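Local coordinates for protein phospholyase (Arthrobacter aurescens, PDB 5G4I) that is a pyridoxal-phosphate-dependent phospholyase of the class III transaminase family that probably removes phosphate from phosphorylated amino alcohols such as ethanolamine phosphate, at residues A[347-352]-A[360-365]; A[385-390]-A[401-406]; A[395-400]-A[428-433]. All coordinates share one frame; numbering follows the deposited sequence.

In the fold
From the N terminus, helix 334-355 comes first, and contact 1 closes the short loop that returns the chain from it to strand 359-365, an outermost strand, within this chain, of a mixed sheet. The chain then runs through strand 368-373 into helix 384-396. Contact 2 joins this helix to strand 399-404, which follows it. Before contact 2 closes, contact 3 opens at the helix end, and it closes only at helix 421-436; contacts 2 and 3 therefore cross, whereas contact 1 stands in series before both. Contacts 1 and 3 meet directly where L349 and I352 pack on L428 and E432. Together they bind three helices and one sheet, away from the cofactor site.

Contact 1. Residues A[347-352]-A[360-365]; sequences KRLENI and GSVRGR
V362 sets its two methyl groups against helix 334-355, one meeting the side chain of L349 and the other the backbone between L349 and E350. With CG1 trans to its own backbone N (chi1 179°), the valine splays its two branches over different parts of the helix surface. CG1 comes up beside the root of the leucine, 3.8 Å from L349 CB, and brushes L349 CD1 farther along. The leucine and valine side chains meet at a slant, with the aliphatic start of L349 as the main bearing surface. The rest of L349 continues past the valine to F369 on strand 368-373 and L428 on helix 421-436.

The second branch does different work. V362 CG2 sits 3.5 Å from L349 O and 3.7 Å from E350 N, a methyl lodged against the peptide that links the two residues. The glutamate chain crosses the valine at about a right angle and offers its methylene, E350 CG lying 4.0 Å from V362 CG2. E350 holds its chain extended beyond CG, which leads the carboxylate away from the valine methyls; its OE2 makes a long, weak ion pair with R346 NE.

R346, one residue before the helical segment, also bonds to the strand, NH2 to V362 O and NH1 to G364 O. On the other side of the strand, R363 points away from the helix and forms salt bridges with D372 and D178. The contact thus packs a helix on strand 359-365, at the edge of its sheet within this chain, in the C-terminal small domain known from fold type I PLP enzymes. The segments meet by van der Waals packing of the valine methyls on L349, E350 and the peptide between them, while R346 adds hydrogen bonds from the helix to two strand carbonyls.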
loop_
_atom_site.group_PDB
_atom_site.type_symbol
_atom_site.label_atom_id
_atom_site.label_comp_id
_atom_site.label_asym_id
_atom_site.label_seq_id
_atom_site.Cartn_x
_atom_site.Cartn_y
_atom_site.Cartn_z
ATOM N N LYS A 347 3.800 -18.260 -33.519
ATOM C CA LYS A 347 3.902 -19.260 -34.618
ATOM C C LYS A 347 4.043 -20.677 -34.070
ATOM O O LYS A 347 3.331 -21.604 -34.548
ATOM C CB LYS A 347 5.040 -18.878 -35.563
ATOM C CG LYS A 347 4.705 -17.610 -36.351
ATOM N N ARG A 348 4.885 -20.843 -33.081
ATOM C CA ARG A 348 5.034 -22.194 -32.498
ATOM C C ARG A 348 3.767 -22.694 -31.840
ATOM O O ARG A 348 3.380 -23.901 -31.980
ATOM C CB ARG A 348 6.162 -22.286 -31.499
ATOM C CG ARG A 348 6.289 -23.658 -30.853
ATOM C CD ARG A 348 6.960 -24.669 -31.770
ATOM N NE ARG A 348 8.322 -24.282 -31.497
ATOM C CZ ARG A 348 9.156 -24.902 -30.645
ATOM N NH1 ARG A 348 8.862 -26.073 -30.106
ATOM N NH2 ARG A 348 10.248 -24.315 -30.388
ATOM N N LEU A 349 3.086 -21.839 -31.030
ATOM C CA LEU A 349 1.842 -22.244 -30.383
ATOM C C LEU A 349 0.718 -22.511 -31.442
ATOM O O LEU A 349 -0.087 -23.395 -31.185
ATOM C CB LEU A 349 1.383 -21.151 -29.356
ATOM C CG LEU A 349 2.223 -21.000 -28.127
ATOM C CD1 LEU A 349 1.754 -19.809 -27.307
ATOM C CD2 LEU A 349 2.134 -22.254 -27.227
ATOM N N GLU A 350 0.625 -21.738 -32.546
ATOM C CA GLU A 350 -0.336 -22.077 -33.650
ATOM C C GLU A 350 -0.063 -23.518 -34.232
ATOM O O GLU A 350 -1.026 -24.289 -34.476
ATOM C CB GLU A 350 -0.301 -21.033 -34.703
ATOM C CG GLU A 350 -0.971 -19.802 -34.161
ATOM C CD GLU A 350 -0.888 -18.585 -35.020
ATOM O OE1 GLU A 350 -0.010 -18.565 -35.906
ATOM O OE2 GLU A 350 -1.703 -17.617 -34.737
ATOM N N ASN A 351 1.194 -23.889 -34.381
ATOM C CA ASN A 351 1.539 -25.270 -34.827
ATOM C C ASN A 351 1.074 -26.293 -33.818
ATOM O O ASN A 351 0.432 -27.306 -34.195
ATOM C CB ASN A 351 3.040 -25.412 -35.123
ATOM C CG ASN A 351 3.462 -24.759 -36.451
ATOM O OD1 ASN A 351 2.646 -24.365 -37.248
ATOM N ND2 ASN A 351 4.749 -24.601 -36.633
ATOM N N ILE A 352 1.316 -26.044 -32.536
ATOM C CA ILE A 352 0.846 -26.936 -31.451
ATOM C C ILE A 352 -0.659 -27.043 -31.474
ATOM O O ILE A 352 -1.192 -28.185 -31.331
ATOM C CB ILE A 352 1.424 -26.411 -30.079
ATOM C CG1 ILE A 352 2.931 -26.571 -30.038
ATOM C CG2 ILE A 352 0.766 -27.166 -28.922
ATOM C CD1 ILE A 352 3.768 -25.833 -29.008
ATOM N N GLY A 360 -7.297 -25.519 -27.907
ATOM C CA GLY A 360 -8.266 -24.668 -28.605
ATOM C C GLY A 360 -7.550 -23.489 -29.285
ATOM O O GLY A 360 -6.759 -23.693 -30.198
ATOM N N SER A 361 -7.745 -22.253 -28.824
ATOM C CA SER A 361 -7.141 -21.109 -29.463
ATOM C C SER A 361 -5.792 -20.673 -28.791
ATOM O O SER A 361 -5.582 -20.901 -27.574
ATOM C CB SER A 361 -8.096 -19.872 -29.398
ATOM O OG SER A 361 -9.357 -20.202 -30.008
ATOM N N VAL A 362 -4.979 -20.024 -29.581
ATOM C CA VAL A 362 -3.746 -19.357 -29.131
ATOM C C VAL A 362 -4.111 -17.897 -28.746
ATOM O O VAL A 362 -4.776 -17.223 -29.515
ATOM C CB VAL A 362 -2.694 -19.358 -30.259
ATOM C CG1 VAL A 362 -1.413 -18.646 -29.803
ATOM C CG2 VAL A 362 -2.388 -20.829 -30.537
ATOM N N ARG A 363 -3.601 -17.422 -27.615
ATOM C CA ARG A 363 -4.031 -16.148 -27.046
ATOM C C ARG A 363 -2.802 -15.321 -26.613
ATOM O O ARG A 363 -1.765 -15.827 -26.201
ATOM C CB ARG A 363 -4.946 -16.435 -25.869
ATOM C CG ARG A 363 -6.246 -17.188 -26.242
ATOM C CD ARG A 363 -6.927 -17.772 -25.013
ATOM N NE ARG A 363 -8.206 -18.447 -25.367
ATOM C CZ ARG A 363 -9.334 -17.813 -25.606
ATOM N NH1 ARG A 363 -9.437 -16.530 -25.476
ATOM N NH2 ARG A 363 -10.370 -18.526 -26.086
ATOM N N GLY A 364 -3.006 -14.021 -26.649
ATOM C CA GLY A 364 -2.007 -13.034 -26.059
ATOM C C GLY A 364 -1.078 -12.431 -27.092
ATOM O O GLY A 364 -1.208 -12.579 -28.352
ATOM N N ARG A 365 -0.022 -11.699 -26.627
ATOM C CA ARG A 365 1.077 -11.262 -27.543
ATOM C C ARG A 365 2.300 -10.893 -26.681
ATOM O O ARG A 365 2.173 -10.843 -25.436
ATOM C CB ARG A 365 0.778 -10.070 -28.494
ATOM C CG ARG A 365 0.338 -8.888 -27.646
ATOM C CD ARG A 365 0.253 -7.676 -28.518
ATOM N NE ARG A 365 -0.972 -7.707 -29.303
ATOM C CZ ARG A 365 -1.393 -6.723 -30.095
ATOM N NH1 ARG A 365 -0.702 -5.613 -30.291
ATOM N NH2 ARG A 365 -2.599 -6.881 -30.719
#

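Contact 2. Residues A[385-390]-A[401-406]; sequences ALTKIL and ISRVGP
R403 lies against one side of helix 384-396, meeting T387 first and K388 at its far end. The arrangement belongs to a split beta-alpha-beta unit: helix 384-396 connects strand 368-373 to strand 399-404, which run parallel with strand 410-413 between them. The arginine rises from strand 399-404 toward the helix.

Its CB starts 3.9 Å from T387 CG2. R403 places CG between its backbone N and carbonyl carbon (chi1 56°), and from there the chain is extended to NE, which carries it obliquely across the threonine methyl: the same T387 CG2 meets R403 CD at 3.9 Å. T387 turns this methyl to the arginine and sends OG1 back to A383 O within its own helix. Beyond CD the guanidinium reaches the next residue of the helix. K388 CA lies over one of its faces, whereas T387 CB approaches obliquely. R403 NH1 stands 4.1 Å from K388 CB and is hydrogen-bonded to D408 O in the turn after the strand. R403 NH2 has K388 CB and K388 CD as apolar neighbours.

The lysine lends this contact its methylenes. A bend at chi2 (70°) leads the K388 chain past the guanidinium, and its ammonium goes to E392, with which it forms a salt bridge. That carboxylate probably eases the repulsion between the two like charges. With an alanine in place of R403, D408 O would probably lose this donor, and a gap would be likely to open beside T387 CG2 and the K388 methylenes. P384 and I391 of the same helix also pack on R403. At the tip, R403 NH2 lies 4.0 Å from K388 CD but 5.3 Å from K388 NZ.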
loop_
_atom_site.group_PDB
_atom_site.type_symbol
_atom_site.label_atom_id
_atom_site.label_comp_id
_atom_site.label_asym_id
_atom_site.label_seq_id
_atom_site.Cartn_x
_atom_site.Cartn_y
_atom_site.Cartn_z
ATOM N N ALA A 385 -9.388 -30.240 -15.395
ATOM C CA ALA A 385 -8.550 -31.252 -14.780
ATOM C C ALA A 385 -7.261 -31.589 -15.615
ATOM O O ALA A 385 -6.235 -31.853 -15.036
ATOM C CB ALA A 385 -9.351 -32.595 -14.565
ATOM N N LEU A 386 -7.394 -31.571 -16.962
ATOM C CA LEU A 386 -6.242 -31.798 -17.857
ATOM C C LEU A 386 -5.228 -30.585 -17.713
ATOM O O LEU A 386 -3.994 -30.772 -17.733
ATOM C CB LEU A 386 -6.634 -31.930 -19.312
ATOM C CG LEU A 386 -7.543 -33.143 -19.736
ATOM C CD1 LEU A 386 -7.778 -33.275 -21.189
ATOM C CD2 LEU A 386 -6.956 -34.403 -19.141
ATOM N N THR A 387 -5.792 -29.412 -17.519
ATOM C CA THR A 387 -4.930 -28.195 -17.296
ATOM C C THR A 387 -4.079 -28.360 -16.067
ATOM O O THR A 387 -2.887 -28.061 -16.066
ATOM C CB THR A 387 -5.834 -26.883 -17.231
ATOM O OG1 THR A 387 -6.722 -26.834 -18.323
ATOM C CG2 THR A 387 -4.980 -25.612 -17.297
ATOM N N LYS A 388 -4.656 -28.855 -14.940
ATOM C CA LYS A 388 -3.912 -29.080 -13.719
ATOM C C LYS A 388 -2.791 -30.114 -13.896
ATOM O O LYS A 388 -1.675 -30.010 -13.387
ATOM C CB LYS A 388 -4.891 -29.468 -12.568
ATOM C CG LYS A 388 -4.216 -29.811 -11.306
ATOM C CD LYS A 388 -3.584 -28.666 -10.636
ATOM C CE LYS A 388 -3.206 -29.030 -9.164
ATOM N NZ LYS A 388 -2.231 -28.044 -8.716
ATOM N N ILE A 389 -3.154 -31.205 -14.607
ATOM C CA ILE A 389 -2.154 -32.271 -14.968
ATOM C C ILE A 389 -0.922 -31.655 -15.680
ATOM O O ILE A 389 0.248 -31.930 -15.309
ATOM C CB ILE A 389 -2.810 -33.408 -15.837
ATOM C CG1 ILE A 389 -3.747 -34.243 -14.958
ATOM C CG2 ILE A 389 -1.750 -34.241 -16.493
ATOM C CD1 ILE A 389 -4.597 -35.271 -15.716
ATOM N N LEU A 390 -1.219 -30.801 -16.664
ATOM C CA LEU A 390 -0.125 -30.131 -17.415
ATOM C C LEU A 390 0.758 -29.205 -16.523
ATOM O O LEU A 390 1.996 -29.191 -16.645
ATOM C CB LEU A 390 -0.672 -29.348 -18.558
ATOM C CG LEU A 390 -1.344 -30.129 -19.736
ATOM C CD1 LEU A 390 -2.153 -29.228 -20.654
ATOM C CD2 LEU A 390 -0.284 -30.849 -20.576
ATOM N N ILE A 401 4.728 -22.696 -14.685
ATOM C CA ILE A 401 3.620 -22.067 -15.358
ATOM C C ILE A 401 2.343 -22.111 -14.467
ATOM O O ILE A 401 2.354 -22.730 -13.396
ATOM C CB ILE A 401 3.380 -22.676 -16.757
ATOM C CG1 ILE A 401 2.975 -24.161 -16.672
ATOM C CG2 ILE A 401 4.551 -22.420 -17.715
ATOM C CD1 ILE A 401 2.370 -24.685 -17.940
ATOM N N SER A 402 1.319 -21.457 -14.882
ATOM C CA SER A 402 0.047 -21.433 -14.152
ATOM C C SER A 402 -1.158 -21.446 -15.121
ATOM O O SER A 402 -1.089 -21.792 -16.307
ATOM C CB SER A 402 -0.022 -20.247 -13.191
ATOM O OG SER A 402 -1.011 -20.519 -12.160
ATOM N N ARG A 403 -2.347 -21.058 -14.611
ATOM C CA ARG A 403 -3.575 -20.942 -15.432
ATOM C C ARG A 403 -4.478 -19.794 -15.026
ATOM O O ARG A 403 -4.316 -19.255 -13.885
ATOM C CB ARG A 403 -4.395 -22.237 -15.393
ATOM C CG ARG A 403 -4.758 -22.657 -13.988
ATOM C CD ARG A 403 -5.744 -23.854 -13.958
ATOM N NE ARG A 403 -5.863 -24.455 -12.616
ATOM C CZ ARG A 403 -6.571 -25.582 -12.372
ATOM N NH1 ARG A 403 -7.296 -26.204 -13.357
ATOM N NH2 ARG A 403 -6.559 -26.111 -11.149
ATOM N N VAL A 404 -5.379 -19.430 -15.913
ATOM C CA VAL A 404 -6.348 -18.366 -15.705
ATOM C C VAL A 404 -7.679 -18.752 -16.320
ATOM O O VAL A 404 -7.779 -19.707 -17.099
ATOM C CB VAL A 404 -5.906 -16.981 -16.347
ATOM C CG1 VAL A 404 -4.893 -16.305 -15.513
ATOM C CG2 VAL A 404 -5.491 -17.041 -17.765
ATOM N N GLY A 405 -8.691 -17.896 -16.119
ATOM C CA GLY A 405 -9.971 -17.945 -16.796
ATOM C C GLY A 405 -11.129 -18.491 -15.927
ATOM O O GLY A 405 -10.864 -19.290 -15.014
ATOM N N PRO A 406 -12.369 -18.161 -16.338
ATOM C CA PRO A 406 -13.540 -18.599 -15.576
ATOM C C PRO A 406 -13.786 -20.116 -15.586
ATOM O O PRO A 406 -14.418 -20.666 -14.624
ATOM C CB PRO A 406 -14.660 -17.851 -16.257
ATOM C CG PRO A 406 -14.201 -17.526 -17.610
ATOM C CD PRO A 406 -12.733 -17.273 -17.433
#

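Contact 3. Residues A[395-400]-A[428-433]; sequences RERGVL and LGQLEL
R397 and Q430 mark the nearest approach of the two backbones, their CA atoms 7.1 Å apart, where the end of helix 384-396 meets the side of helix 421-436. G398, with a positive phi, closes the first helix in a Schellman motif; its N bonds back to R395 O at 2.9 Å, and the chain turns into strand 399-404.

From this turn R397 extends straight from CG to NE across the second helix. Its NH1 donates to Q430 OE1 at 3.1 Å, and the bond is nearly straight (164°). The oxygen lies in the guanidinium plane, but the donor stands 39° above the amide carbonyl plane. Q430 is bent at chi2, which brings the amide obliquely across the arginine, the two planes 45° apart, so that OE1 also rests 3.4 Å from R397 CD. L433, one turn further on, packs over a face of the guanidinium, with its CB 3.7 Å from R397 NH1. Nearer the sheet, V399 CG2 meets Q430 CG at 4.3 Å.

R397 NE forms a salt bridge with D393, of helix 384-396. The arginine is therefore held by two different acceptors: D393 probably balances its charge, while the neutral glutamine amide gives the link direction and ties the helix end to helix 421-436.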
loop_
_atom_site.group_PDB
_atom_site.type_symbol
_atom_site.label_atom_id
_atom_site.label_comp_id
_atom_site.label_asym_id
_atom_site.label_seq_id
_atom_site.Cartn_x
_atom_site.Cartn_y
_atom_site.Cartn_z
ATOM N N ARG A 395 6.023 -28.612 -13.948
ATOM C CA ARG A 395 6.879 -28.478 -12.754
ATOM C C ARG A 395 7.899 -29.621 -12.621
ATOM O O ARG A 395 9.052 -29.410 -12.365
ATOM C CB ARG A 395 6.027 -28.314 -11.455
ATOM C CG ARG A 395 6.793 -28.279 -10.158
ATOM C CD ARG A 395 5.980 -28.506 -8.861
ATOM N NE ARG A 395 5.060 -29.647 -9.016
ATOM C CZ ARG A 395 5.458 -30.943 -9.015
ATOM N NH1 ARG A 395 6.723 -31.301 -8.819
ATOM N NH2 ARG A 395 4.552 -31.877 -9.162
ATOM N N GLU A 396 7.366 -30.881 -12.761
ATOM C CA GLU A 396 8.285 -32.031 -12.698
ATOM C C GLU A 396 9.415 -31.984 -13.735
ATOM O O GLU A 396 10.551 -32.310 -13.434
ATOM C CB GLU A 396 7.506 -33.378 -12.799
ATOM C CG GLU A 396 6.769 -33.711 -11.516
ATOM C CD GLU A 396 7.673 -34.259 -10.366
ATOM O OE1 GLU A 396 8.781 -34.863 -10.592
ATOM O OE2 GLU A 396 7.297 -34.077 -9.195
ATOM N N ARG A 397 9.075 -31.413 -14.892
ATOM C CA ARG A 397 10.025 -31.182 -15.995
ATOM C C ARG A 397 10.945 -29.962 -15.827
ATOM O O ARG A 397 11.828 -29.708 -16.625
ATOM C CB ARG A 397 9.253 -31.078 -17.341
ATOM C CG ARG A 397 8.528 -32.378 -17.824
ATOM C CD ARG A 397 7.603 -32.124 -18.981
ATOM N NE ARG A 397 7.029 -33.368 -19.542
ATOM C CZ ARG A 397 7.688 -34.205 -20.351
ATOM N NH1 ARG A 397 8.895 -33.930 -20.815
ATOM N NH2 ARG A 397 7.072 -35.328 -20.737
ATOM N N GLY A 398 10.765 -29.229 -14.736
ATOM C CA GLY A 398 11.611 -28.089 -14.448
ATOM C C GLY A 398 11.085 -26.749 -15.008
ATOM O O GLY A 398 11.936 -25.880 -15.252
ATOM N N VAL A 399 9.795 -26.613 -15.169
ATOM C CA VAL A 399 9.225 -25.327 -15.763
ATOM C C VAL A 399 8.048 -24.879 -14.907
ATOM O O VAL A 399 7.097 -25.625 -14.700
ATOM C CB VAL A 399 8.828 -25.464 -17.263
ATOM C CG1 VAL A 399 8.439 -24.076 -17.849
ATOM C CG2 VAL A 399 9.980 -26.084 -18.082
ATOM N N LEU A 400 8.056 -23.596 -14.484
ATOM C CA LEU A 400 6.956 -23.017 -13.694
ATOM C C LEU A 400 5.969 -22.254 -14.591
ATOM O O LEU A 400 6.364 -21.276 -15.223
ATOM C CB LEU A 400 7.516 -22.047 -12.588
ATOM C CG LEU A 400 8.569 -22.641 -11.675
ATOM C CD1 LEU A 400 9.073 -21.540 -10.709
ATOM C CD2 LEU A 400 8.047 -23.870 -10.964
ATOM N N LEU A 428 8.694 -24.433 -24.660
ATOM C CA LEU A 428 7.768 -24.920 -25.709
ATOM C C LEU A 428 7.980 -26.429 -26.035
ATOM O O LEU A 428 7.031 -27.202 -26.230
ATOM C CB LEU A 428 7.878 -24.044 -26.997
ATOM C CG LEU A 428 7.328 -22.572 -26.811
ATOM C CD1 LEU A 428 7.903 -21.755 -27.967
ATOM C CD2 LEU A 428 5.847 -22.552 -26.771
ATOM N N GLY A 429 9.243 -26.839 -25.984
ATOM C CA GLY A 429 9.551 -28.302 -26.221
ATOM C C GLY A 429 9.005 -29.172 -25.062
ATOM O O GLY A 429 8.360 -30.212 -25.275
ATOM N N GLN A 430 9.179 -28.701 -23.818
ATOM C CA GLN A 430 8.566 -29.442 -22.676
ATOM C C GLN A 430 7.053 -29.414 -22.738
ATOM O O GLN A 430 6.410 -30.461 -22.443
ATOM C CB GLN A 430 9.117 -28.873 -21.347
ATOM C CG GLN A 430 10.554 -29.090 -21.129
ATOM C CD GLN A 430 11.042 -30.542 -21.253
ATOM O OE1 GLN A 430 10.594 -31.407 -20.496
ATOM N NE2 GLN A 430 11.911 -30.832 -22.232
ATOM N N LEU A 431 6.431 -28.328 -23.188
ATOM C CA LEU A 431 5.017 -28.232 -23.300
ATOM C C LEU A 431 4.469 -29.227 -24.304
ATOM O O LEU A 431 3.459 -29.948 -24.035
ATOM C CB LEU A 431 4.568 -26.807 -23.652
ATOM C CG LEU A 431 3.062 -26.581 -23.907
ATOM C CD1 LEU A 431 2.267 -26.926 -22.640
ATOM C CD2 LEU A 431 2.785 -25.157 -24.361
ATOM N N GLU A 432 5.125 -29.303 -25.484
ATOM C CA GLU A 432 4.740 -30.344 -26.484
ATOM C C GLU A 432 4.854 -31.772 -25.974
ATOM O O GLU A 432 3.907 -32.540 -26.209
ATOM C CB GLU A 432 5.576 -30.225 -27.751
ATOM C CG GLU A 432 5.218 -28.967 -28.495
ATOM C CD GLU A 432 5.476 -29.157 -30.098
ATOM O OE1 GLU A 432 4.631 -29.828 -30.733
ATOM O OE2 GLU A 432 6.417 -28.618 -30.518
ATOM N N LEU A 433 5.915 -32.090 -25.279
ATOM C CA LEU A 433 6.070 -33.411 -24.697
ATOM C C LEU A 433 5.029 -33.693 -23.608
ATOM O O LEU A 433 4.441 -34.808 -23.503
ATOM C CB LEU A 433 7.482 -33.612 -24.213
ATOM C CG LEU A 433 8.586 -33.596 -25.317
ATOM C CD1 LEU A 433 9.916 -33.490 -24.685
ATOM C CD2 LEU A 433 8.482 -34.768 -26.310
#